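Local coordinates for protein tyrosinase (Aspergillus oryzae, PDB 6JU8) that probably oxidises L-tyrosine and L-dopa to L-dopaquinone with molecular oxygen at a dinuclear copper centre, a step of melanin biosynthesis, at residues Val97-Thr102 with Phe301-Tyr306; Tyr101-Trp106 with Asn327-His332; Leu296-Phe301 with Ile385-Asn390. The protein carries 1 engineered substitution. All coordinates share one frame; numbering follows the deposited sequence.

Contact 1: Val97-Thr102 with Phe301-Tyr306; sequences VHNNYT and FSSTRY. With CU (copper (II) ion), chain C.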
loop_
_atom_site.group_PDB
_atom_site.type_symbol
_atom_site.label_atom_id
_atom_site.label_comp_id
_atom_site.label_asym_id
_atom_site.label_seq_id
_atom_site.Cartn_x
_atom_site.Cartn_y
_atom_site.Cartn_z
ATOM N N VAL A 97 7.198 -25.310 15.268
ATOM C CA VAL A 97 8.476 -25.996 15.101
ATOM C C VAL A 97 9.238 -25.409 13.920
ATOM O O VAL A 97 8.765 -25.467 12.785
ATOM C CB VAL A 97 8.298 -27.506 14.848
ATOM C CG1 VAL A 97 9.652 -28.117 14.515
ATOM C CG2 VAL A 97 7.683 -28.177 16.069
ATOM N N HIS A 98 10.400 -24.837 14.206
ATOM C CA HIS A 98 11.364 -24.391 13.205
ATOM C C HIS A 98 12.705 -25.051 13.479
ATOM O O HIS A 98 13.038 -25.316 14.648
ATOM C CB HIS A 98 11.477 -22.853 13.204
ATOM C CG HIS A 98 10.162 -22.225 12.845
ATOM N ND1 HIS A 98 9.429 -21.509 13.771
ATOM C CD2 HIS A 98 9.428 -22.211 11.706
ATOM C CE1 HIS A 98 8.333 -21.059 13.199
ATOM N NE2 HIS A 98 8.274 -21.485 11.947
ATOM N N ASN A 99 13.450 -25.317 12.423
ATOM C CA ASN A 99 14.787 -25.922 12.534
ATOM C C ASN A 99 14.701 -27.270 13.238
ATOM O O ASN A 99 15.580 -27.635 14.022
ATOM C CB ASN A 99 15.786 -25.015 13.259
ATOM C CG ASN A 99 17.219 -25.428 13.007
ATOM O OD1 ASN A 99 17.616 -25.722 11.877
ATOM N ND2 ASN A 99 18.036 -25.486 14.064
ATOM N N ASN A 100 13.650 -28.035 12.946
ATOM C CA ASN A 100 13.627 -29.459 13.284
ATOM C C ASN A 100 12.842 -30.212 12.229
ATOM O O ASN A 100 12.070 -29.611 11.471
ATOM C CB ASN A 100 13.033 -29.676 14.674
ATOM C CG ASN A 100 13.485 -30.956 15.343
ATOM O OD1 ASN A 100 14.274 -31.735 14.782
ATOM N ND2 ASN A 100 12.982 -31.175 16.550
ATOM N N TYR A 101 12.993 -31.530 12.218
ATOM C CA TYR A 101 12.426 -32.377 11.168
ATOM C C TYR A 101 10.915 -32.482 11.210
ATOM O O TYR A 101 10.292 -32.945 10.257
ATOM C CB TYR A 101 13.072 -33.773 11.230
ATOM C CG TYR A 101 14.576 -33.635 11.291
ATOM C CD1 TYR A 101 15.267 -33.161 10.179
ATOM C CD2 TYR A 101 15.289 -33.946 12.446
ATOM C CE1 TYR A 101 16.645 -33.025 10.215
ATOM C CE2 TYR A 101 16.662 -33.810 12.483
ATOM C CZ TYR A 101 17.331 -33.340 11.374
ATOM O OH TYR A 101 18.696 -33.174 11.350
ATOM N N THR A 102 10.304 -32.066 12.318
ATOM C CA THR A 102 8.853 -31.956 12.422
ATOM C C THR A 102 8.340 -30.621 11.898
ATOM O O THR A 102 7.141 -30.358 11.989
ATOM C CB THR A 102 8.439 -32.181 13.896
ATOM O OG1 THR A 102 9.314 -31.365 14.695
ATOM C CG2 THR A 102 8.577 -33.636 14.336
ATOM N N PHE A 301 15.343 -33.273 3.383
ATOM C CA PHE A 301 14.259 -32.556 2.700
ATOM C C PHE A 301 13.606 -31.556 3.650
ATOM O O PHE A 301 13.291 -30.430 3.266
ATOM C CB PHE A 301 13.216 -33.569 2.219
ATOM C CG PHE A 301 11.906 -32.945 1.835
ATOM C CD1 PHE A 301 11.764 -32.299 0.610
ATOM C CD2 PHE A 301 10.829 -32.974 2.712
ATOM C CE1 PHE A 301 10.590 -31.649 0.266
ATOM C CE2 PHE A 301 9.641 -32.360 2.354
ATOM C CZ PHE A 301 9.524 -31.708 1.142
ATOM N N SER A 302 13.353 -31.991 4.879
ATOM C CA SER A 302 12.385 -31.339 5.744
ATOM C C SER A 302 12.890 -30.110 6.486
ATOM O O SER A 302 12.050 -29.289 6.897
ATOM C CB SER A 302 11.866 -32.332 6.826
ATOM O OG SER A 302 12.934 -32.781 7.642
ATOM N N SER A 303 14.193 -29.991 6.739
ATOM C CA SER A 303 14.608 -28.999 7.742
ATOM C C SER A 303 15.999 -28.461 7.505
ATOM O O SER A 303 16.904 -29.183 7.054
ATOM C CB SER A 303 14.551 -29.633 9.147
ATOM O OG SER A 303 14.875 -28.706 10.168
ATOM N N THR A 304 16.182 -27.214 7.964
ATOM C CA THR A 304 17.514 -26.623 8.090
ATOM C C THR A 304 18.365 -27.346 9.116
ATOM O O THR A 304 19.596 -27.163 9.142
ATOM C CB THR A 304 17.399 -25.125 8.468
ATOM O OG1 THR A 304 16.527 -24.990 9.587
ATOM C CG2 THR A 304 16.791 -24.339 7.309
ATOM N N ARG A 305 17.810 -28.198 9.982
ATOM C CA ARG A 305 18.635 -28.831 11.012
ATOM C C ARG A 305 19.610 -29.848 10.442
ATOM O O ARG A 305 20.630 -30.159 11.077
ATOM C CB ARG A 305 17.741 -29.495 12.077
ATOM C CG ARG A 305 18.573 -30.089 13.212
ATOM C CD ARG A 305 17.738 -30.708 14.302
ATOM N NE ARG A 305 16.975 -29.736 15.075
ATOM C CZ ARG A 305 16.571 -29.924 16.322
ATOM N NH1 ARG A 305 15.863 -28.956 16.910
ATOM N NH2 ARG A 305 16.872 -31.044 16.987
ATOM N N TYR A 306 19.289 -30.405 9.264
ATOM C CA TYR A 306 20.077 -31.562 8.817
ATOM C C TYR A 306 21.535 -31.193 8.628
ATOM O O TYR A 306 22.410 -31.925 9.064
ATOM C CB TYR A 306 19.517 -32.137 7.515
ATOM C CG TYR A 306 20.023 -33.529 7.209
ATOM C CD1 TYR A 306 19.355 -34.645 7.695
ATOM C CD2 TYR A 306 21.164 -33.730 6.430
ATOM C CE1 TYR A 306 19.791 -35.924 7.421
ATOM C CE2 TYR A 306 21.605 -35.012 6.142
ATOM C CZ TYR A 306 20.922 -36.096 6.645
ATOM O OH TYR A 306 21.324 -37.386 6.384
HETATM CU CU CU C . 6.125 -21.684 11.479
HETATM O O HOH W 1 14.526 -26.421 16.737
HETATM O O HOH W 2 6.451 -20.580 9.934
#

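Contact 2: Tyr101-Trp106 with Asn327-His332; sequences YTFPTW and NLEAIH. With CU (copper (II) ion), chain D.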
loop_
_atom_site.group_PDB
_atom_site.type_symbol
_atom_site.label_atom_id
_atom_site.label_comp_id
_atom_site.label_asym_id
_atom_site.label_seq_id
_atom_site.Cartn_x
_atom_site.Cartn_y
_atom_site.Cartn_z
ATOM N N TYR A 101 12.993 -31.530 12.218
ATOM C CA TYR A 101 12.426 -32.377 11.168
ATOM C C TYR A 101 10.915 -32.482 11.210
ATOM O O TYR A 101 10.292 -32.945 10.257
ATOM C CB TYR A 101 13.072 -33.773 11.230
ATOM C CG TYR A 101 14.576 -33.635 11.291
ATOM C CD1 TYR A 101 15.267 -33.161 10.179
ATOM C CD2 TYR A 101 15.289 -33.946 12.446
ATOM C CE1 TYR A 101 16.645 -33.025 10.215
ATOM C CE2 TYR A 101 16.662 -33.810 12.483
ATOM C CZ TYR A 101 17.331 -33.340 11.374
ATOM O OH TYR A 101 18.696 -33.174 11.350
ATOM N N THR A 102 10.304 -32.066 12.318
ATOM C CA THR A 102 8.853 -31.956 12.422
ATOM C C THR A 102 8.340 -30.621 11.898
ATOM O O THR A 102 7.141 -30.358 11.989
ATOM C CB THR A 102 8.439 -32.181 13.896
ATOM O OG1 THR A 102 9.314 -31.365 14.695
ATOM C CG2 THR A 102 8.577 -33.636 14.336
ATOM N N PHE A 103 9.194 -29.781 11.329
ATOM C CA PHE A 103 8.695 -28.532 10.727
ATOM C C PHE A 103 7.548 -28.805 9.775
ATOM O O PHE A 103 6.498 -28.144 9.874
ATOM C CB PHE A 103 9.872 -27.800 10.057
ATOM C CG PHE A 103 9.452 -26.798 9.010
ATOM C CD1 PHE A 103 8.975 -25.543 9.405
ATOM C CD2 PHE A 103 9.497 -27.115 7.649
ATOM C CE1 PHE A 103 8.543 -24.614 8.479
ATOM C CE2 PHE A 103 9.036 -26.188 6.719
ATOM C CZ PHE A 103 8.535 -24.961 7.136
ATOM N N PRO A 104 7.613 -29.725 8.817
ATOM C CA PRO A 104 6.459 -29.873 7.905
ATOM C C PRO A 104 5.232 -30.429 8.590
ATOM O O PRO A 104 4.100 -30.092 8.200
ATOM C CB PRO A 104 6.976 -30.864 6.845
ATOM C CG PRO A 104 8.477 -30.738 6.925
ATOM C CD PRO A 104 8.770 -30.554 8.402
ATOM N N THR A 105 5.416 -31.331 9.576
ATOM C CA THR A 105 4.219 -31.979 10.136
ATOM C C THR A 105 3.537 -31.100 11.161
ATOM O O THR A 105 2.292 -31.042 11.221
ATOM C CB THR A 105 4.578 -33.364 10.709
ATOM O OG1 THR A 105 5.728 -33.178 11.537
ATOM C CG2 THR A 105 4.914 -34.322 9.567
ATOM N N TRP A 106 4.320 -30.356 11.952
ATOM C CA TRP A 106 3.664 -29.375 12.845
ATOM C C TRP A 106 2.815 -28.434 12.018
ATOM O O TRP A 106 1.648 -28.148 12.337
ATOM C CB TRP A 106 4.738 -28.622 13.675
ATOM C CG TRP A 106 4.064 -27.759 14.710
ATOM C CD1 TRP A 106 3.779 -28.136 15.995
ATOM C CD2 TRP A 106 3.588 -26.427 14.558
ATOM N NE1 TRP A 106 3.141 -27.109 16.672
ATOM C CE2 TRP A 106 3.014 -26.054 15.794
ATOM C CE3 TRP A 106 3.570 -25.512 13.489
ATOM C CZ2 TRP A 106 2.435 -24.798 15.996
ATOM C CZ3 TRP A 106 3.001 -24.267 13.699
ATOM C CH2 TRP A 106 2.433 -23.913 14.943
ATOM N N ASN A 327 16.736 -27.242 0.910
ATOM C CA ASN A 327 15.638 -27.958 1.558
ATOM C C ASN A 327 14.356 -27.119 1.649
ATOM O O ASN A 327 14.343 -25.899 1.473
ATOM C CB ASN A 327 16.101 -28.441 2.935
ATOM C CG ASN A 327 16.326 -27.321 3.912
ATOM O OD1 ASN A 327 15.377 -26.741 4.423
ATOM N ND2 ASN A 327 17.591 -27.000 4.198
ATOM N N LEU A 328 13.245 -27.797 1.952
ATOM C CA LEU A 328 11.935 -27.172 2.017
ATOM C C LEU A 328 11.873 -26.000 2.994
ATOM O O LEU A 328 11.331 -24.920 2.710
ATOM C CB LEU A 328 10.913 -28.219 2.491
ATOM C CG LEU A 328 9.484 -27.707 2.702
ATOM C CD1 LEU A 328 8.798 -27.535 1.349
ATOM C CD2 LEU A 328 8.711 -28.671 3.592
ATOM N N GLU A 329 12.446 -26.189 4.191
ATOM C CA GLU A 329 12.337 -25.155 5.216
ATOM C C GLU A 329 13.139 -23.919 4.805
ATOM O O GLU A 329 12.659 -22.796 4.995
ATOM C CB GLU A 329 12.842 -25.686 6.555
ATOM C CG GLU A 329 12.607 -24.719 7.703
ATOM C CD GLU A 329 12.947 -25.289 9.064
ATOM O OE1 GLU A 329 13.576 -26.362 9.191
ATOM O OE2 GLU A 329 12.599 -24.597 10.042
ATOM N N ALA A 330 14.324 -24.114 4.244
ATOM C CA ALA A 330 15.167 -23.003 3.786
ATOM C C ALA A 330 14.465 -22.219 2.689
ATOM O O ALA A 330 14.500 -20.982 2.655
ATOM C CB ALA A 330 16.516 -23.566 3.322
ATOM N N ILE A 331 13.866 -22.909 1.709
ATOM C CA ILE A 331 13.132 -22.188 0.668
ATOM C C ILE A 331 12.022 -21.364 1.318
ATOM O O ILE A 331 11.821 -20.178 1.055
ATOM C CB ILE A 331 12.546 -23.120 -0.404
ATOM C CG1 ILE A 331 13.661 -23.812 -1.208
ATOM C CG2 ILE A 331 11.604 -22.364 -1.325
ATOM C CD1 ILE A 331 13.166 -24.845 -2.204
ATOM N N HIS A 332 11.244 -22.020 2.179
ATOM C CA HIS A 332 10.148 -21.386 2.905
ATOM C C HIS A 332 10.605 -20.156 3.676
ATOM O O HIS A 332 9.858 -19.169 3.731
ATOM C CB HIS A 332 9.540 -22.432 3.842
ATOM C CG HIS A 332 9.105 -21.965 5.193
ATOM N ND1 HIS A 332 9.969 -21.819 6.266
ATOM C CD2 HIS A 332 7.872 -21.670 5.671
ATOM C CE1 HIS A 332 9.277 -21.440 7.330
ATOM N NE2 HIS A 332 7.982 -21.332 7.004
HETATM CU CU CU D . 6.264 -20.186 7.704
HETATM O O HOH W 2 6.451 -20.580 9.934
#

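Contact 3: Leu296-Phe301 with Ile385-Asn390; sequences LNWGEF and IWQTVN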
loop_
_atom_site.group_PDB
_atom_site.type_symbol
_atom_site.label_atom_id
_atom_site.label_comp_id
_atom_site.label_asym_id
_atom_site.label_seq_id
_atom_site.Cartn_x
_atom_site.Cartn_y
_atom_site.Cartn_z
ATOM N N LEU A 296 17.336 -38.226 -1.806
ATOM C CA LEU A 296 17.284 -37.481 -0.562
ATOM C C LEU A 296 16.440 -38.168 0.500
ATOM O O LEU A 296 15.464 -38.883 0.211
ATOM C CB LEU A 296 16.674 -36.098 -0.829
ATOM C CG LEU A 296 17.375 -35.246 -1.884
ATOM C CD1 LEU A 296 16.800 -33.833 -1.865
ATOM C CD2 LEU A 296 18.878 -35.241 -1.678
ATOM N N ASN A 297 16.797 -37.972 1.764
ATOM C CA ASN A 297 16.021 -38.553 2.851
ATOM C C ASN A 297 15.136 -37.481 3.477
ATOM O O ASN A 297 15.197 -36.283 3.138
ATOM C CB ASN A 297 16.935 -39.270 3.852
ATOM C CG ASN A 297 17.896 -38.372 4.590
ATOM O OD1 ASN A 297 17.566 -37.251 4.963
ATOM N ND2 ASN A 297 19.116 -38.860 4.888
ATOM N N TRP A 298 14.253 -37.909 4.381
ATOM C CA TRP A 298 13.314 -37.024 5.043
ATOM C C TRP A 298 14.038 -35.916 5.797
ATOM O O TRP A 298 13.638 -34.737 5.757
ATOM C CB TRP A 298 12.389 -37.784 6.027
ATOM C CG TRP A 298 11.505 -36.806 6.765
ATOM C CD1 TRP A 298 11.695 -36.350 8.049
ATOM C CD2 TRP A 298 10.342 -36.144 6.270
ATOM N NE1 TRP A 298 10.706 -35.453 8.379
ATOM C CE2 TRP A 298 9.867 -35.313 7.301
ATOM C CE3 TRP A 298 9.653 -36.187 5.044
ATOM C CZ2 TRP A 298 8.726 -34.519 7.150
ATOM C CZ3 TRP A 298 8.526 -35.394 4.898
ATOM C CH2 TRP A 298 8.078 -34.579 5.939
ATOM N N GLY A 299 15.098 -36.268 6.519
ATOM C CA GLY A 299 15.821 -35.276 7.326
ATOM C C GLY A 299 16.318 -34.146 6.435
ATOM O O GLY A 299 16.206 -32.948 6.770
ATOM N N GLU A 300 16.936 -34.505 5.305
ATOM C CA GLU A 300 17.542 -33.530 4.410
ATOM C C GLU A 300 16.488 -32.671 3.722
ATOM O O GLU A 300 16.736 -31.495 3.432
ATOM C CB GLU A 300 18.355 -34.213 3.305
ATOM C CG GLU A 300 19.477 -35.105 3.755
ATOM C CD GLU A 300 20.069 -35.802 2.528
ATOM O OE1 GLU A 300 21.219 -35.480 2.207
ATOM O OE2 GLU A 300 19.418 -36.675 1.926
ATOM N N PHE A 301 15.343 -33.273 3.383
ATOM C CA PHE A 301 14.259 -32.556 2.700
ATOM C C PHE A 301 13.606 -31.556 3.650
ATOM O O PHE A 301 13.291 -30.430 3.266
ATOM C CB PHE A 301 13.216 -33.569 2.219
ATOM C CG PHE A 301 11.906 -32.945 1.835
ATOM C CD1 PHE A 301 11.764 -32.299 0.610
ATOM C CD2 PHE A 301 10.829 -32.974 2.712
ATOM C CE1 PHE A 301 10.590 -31.649 0.266
ATOM C CE2 PHE A 301 9.641 -32.360 2.354
ATOM C CZ PHE A 301 9.524 -31.708 1.142
ATOM N N ILE A 385 3.651 -33.468 -2.358
ATOM C CA ILE A 385 4.291 -33.855 -3.636
ATOM C C ILE A 385 5.540 -34.684 -3.396
ATOM O O ILE A 385 5.750 -35.758 -3.987
ATOM C CB ILE A 385 4.656 -32.613 -4.475
ATOM C CG1 ILE A 385 3.406 -31.839 -4.903
ATOM C CG2 ILE A 385 5.509 -33.021 -5.677
ATOM C CD1 ILE A 385 3.690 -30.450 -5.438
ATOM N N TRP A 386 6.405 -34.168 -2.506
ATOM C CA TRP A 386 7.684 -34.849 -2.286
ATOM C C TRP A 386 7.422 -36.216 -1.681
ATOM O O TRP A 386 8.078 -37.194 -2.070
ATOM C CB TRP A 386 8.586 -33.983 -1.391
ATOM C CG TRP A 386 9.968 -34.535 -1.261
ATOM C CD1 TRP A 386 11.014 -34.206 -2.092
ATOM C CD2 TRP A 386 10.483 -35.487 -0.318
ATOM N NE1 TRP A 386 12.138 -34.881 -1.704
ATOM C CE2 TRP A 386 11.845 -35.680 -0.615
ATOM C CE3 TRP A 386 9.926 -36.177 0.760
ATOM C CZ2 TRP A 386 12.685 -36.543 0.102
ATOM C CZ3 TRP A 386 10.762 -37.035 1.477
ATOM C CH2 TRP A 386 12.106 -37.217 1.162
ATOM N N GLN A 387 6.461 -36.325 -0.756
ATOM C CA GLN A 387 6.140 -37.645 -0.196
ATOM C C GLN A 387 5.698 -38.610 -1.299
ATOM O O GLN A 387 6.078 -39.775 -1.298
ATOM C CB GLN A 387 5.032 -37.549 0.837
ATOM C CG GLN A 387 5.403 -36.886 2.159
ATOM C CD GLN A 387 4.169 -36.879 3.044
ATOM O OE1 GLN A 387 3.505 -35.845 3.196
ATOM N NE2 GLN A 387 3.805 -38.029 3.599
ATOM N N THR A 388 4.896 -38.121 -2.227
ATOM C CA THR A 388 4.368 -38.955 -3.308
ATOM C C THR A 388 5.479 -39.570 -4.143
ATOM O O THR A 388 5.379 -40.741 -4.520
ATOM C CB THR A 388 3.427 -38.119 -4.191
ATOM O OG1 THR A 388 2.280 -37.705 -3.408
ATOM C CG2 THR A 388 2.901 -38.918 -5.364
ATOM N N VAL A 389 6.533 -38.781 -4.419
ATOM C CA VAL A 389 7.599 -39.315 -5.270
ATOM C C VAL A 389 8.797 -39.815 -4.468
ATOM O O VAL A 389 9.792 -40.239 -5.070
ATOM C CB VAL A 389 8.002 -38.287 -6.344
ATOM C CG1 VAL A 389 6.782 -37.946 -7.190
ATOM C CG2 VAL A 389 8.551 -36.998 -5.745
ATOM N N ASN A 390 8.690 -39.854 -3.142
ATOM C CA ASN A 390 9.714 -40.410 -2.250
ATOM C C ASN A 390 9.068 -41.267 -1.174
ATOM O O ASN A 390 9.258 -41.084 0.016
ATOM C CB ASN A 390 10.545 -39.297 -1.611
ATOM C CG ASN A 390 11.392 -38.558 -2.618
ATOM O OD1 ASN A 390 12.477 -38.991 -2.994
ATOM N ND2 ASN A 390 10.863 -37.447 -3.113
HETATM O O HOH W 3 14.876 -37.569 -3.283
HETATM O O HOH W 4 14.196 -40.395 -1.495
#

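Contact 1: Val97-Thr102 with Phe301-Tyr306
Arg-305 runs alongside Asn-100 and crosses Tyr-101 at about a right angle, and its whole length is in use. CB rests against the carbonyl of Asn-99; CG, set anti to the backbone N (chi1 -176°), comes within 3.6 Å of Tyr-101 OH; CD touches both Tyr-101 CE2 and Asn-100 OD1. A bend at chi3 (-68°) then lays the guanidinium flat on the Asn-100 amide, with OD1 3.2 Å above the centre of the guanidinium plane. At the edge of the same group, NE donates to Asn-99 O over 2.7 Å, and NH1 adds a weak bond of 3.2 Å to that oxygen. NH1 also donates to a water that in turn donates to His-98 O. Thr-304 OG1 gives its proton to Asn-99 OD1 at 2.6 Å, tying that side chain to the type I turn from Ser-303 to Tyr-306, which Ser-303 OG braces as an ST turn by accepting from Arg-305 N. His-98 NE2 binds one copper at 2.2 Å, together with His-71 and His-107. The direct grip of the guanidinium thus falls on a single main-chain carbonyl, that of the residue after a copper ligand, and its positive charge would be expected to polarise that carbonyl.

Contact 2: Tyr101-Trp106 with Asn327-His332
The carboxylate of Glu-329, which lies over the ring of Phe-103, is gripped at both oxygens: OE2 accepts from Asn-99 N, while OE1 takes Ser-303 OG and Thr-304 N. Held this way, its plane is only 8° from that of the ring. Lower down the side chain, Glu-329 CG stands almost exactly on the ring normal, 3.8 Å from the centroid of Phe-103, a CH-pi contact. The ring gets there because Phe-103 CG is anti to the backbone N (chi1 159°), pointing from helix 103-129 at helix 328-340. Its far edge meets His-332 in an edge-to-face pair, with Phe-103 CZ 3.4 Å above the imidazole plane, over its centre. Leu-328 CD2 fills in at the rim of the phenyl ring and also touches Pro-104 CG at 3.9 Å. These two helices belong to the bundle that houses the type-3 copper pair of tyrosinases. His-332 ND1 donates to Glu-329 O over 3.1 Å, in the carbonyl plane, and His-332 NE2 binds its copper at 2.2 Å, alongside His-336 and His-376; one water reaches both metals. With ND1 engaged and one face covered by a ring, the imidazole has its rotation fixed and NE2 left as the metal's donor.

Contact 3: Leu296-Phe301 with Ile385-Asn390
Phe-301 and Trp-386 both carry CG anti to the backbone N (chi1 165° and -173°), and the two side chains run past each other in opposite directions to form an offset stack between helices 298-302 and 371-389. Phenyl and pyrrole-ring planes lie 13° apart, with centroids 3.8 Å from each other; the closest approach is Phe-301 CE1 to Trp-386 CG, 3.3 Å. Phe-301 CB extends the cover as a CH-pi contact over the six-membered ring of the same indole. Other groups close in from the sides: Trp-386 CZ3 reaches the edge of Trp-298 at CE3, and Leu-296 O lies near the indole plane, 3.6 Å from CZ2. The loop that supplies Leu-296 leads into helix 298-302 through a capping box, in which Asn-297 OD1 accepts from Glu-300 N at 2.8 Å and Glu-300 OE2 accepts from Asn-297 N. Water joins the contact's polar margin, since Leu-296 N donates to a water that lies 2.8 Å from Asn-390 OD1. The face of Trp-386 turned from Phe-301 is occupied by Asn-390, whose ND2 sits 3.1 Å above the indole plane, toward its rim, while donating to Trp-386 O at 3.0 Å.

Overall arrangement
Chemistry does not simply follow burial across these contacts, all within the central tyrosinase domain: contact 2 is buried, contacts 1 and 3 partly so, yet contact 3 is as aromatic as contact 2. Contact 2 joins two helices at the second copper. Contact 1, about 5 Å away between centres, is far more polar, built from a loop and a turn beside the first copper; Glu-329 ties the two together. Contact 3 lies farther from the coppers, where large aromatic surfaces meet and water works at the margin. Helix 298-302 serves contact 3 through Phe-301 and contact 1 through Ser-302; the Phe-301 carbonyl also accepts from Leu-328 N of contact 2, while Trp-298 NE1 donates to Tyr-101 O.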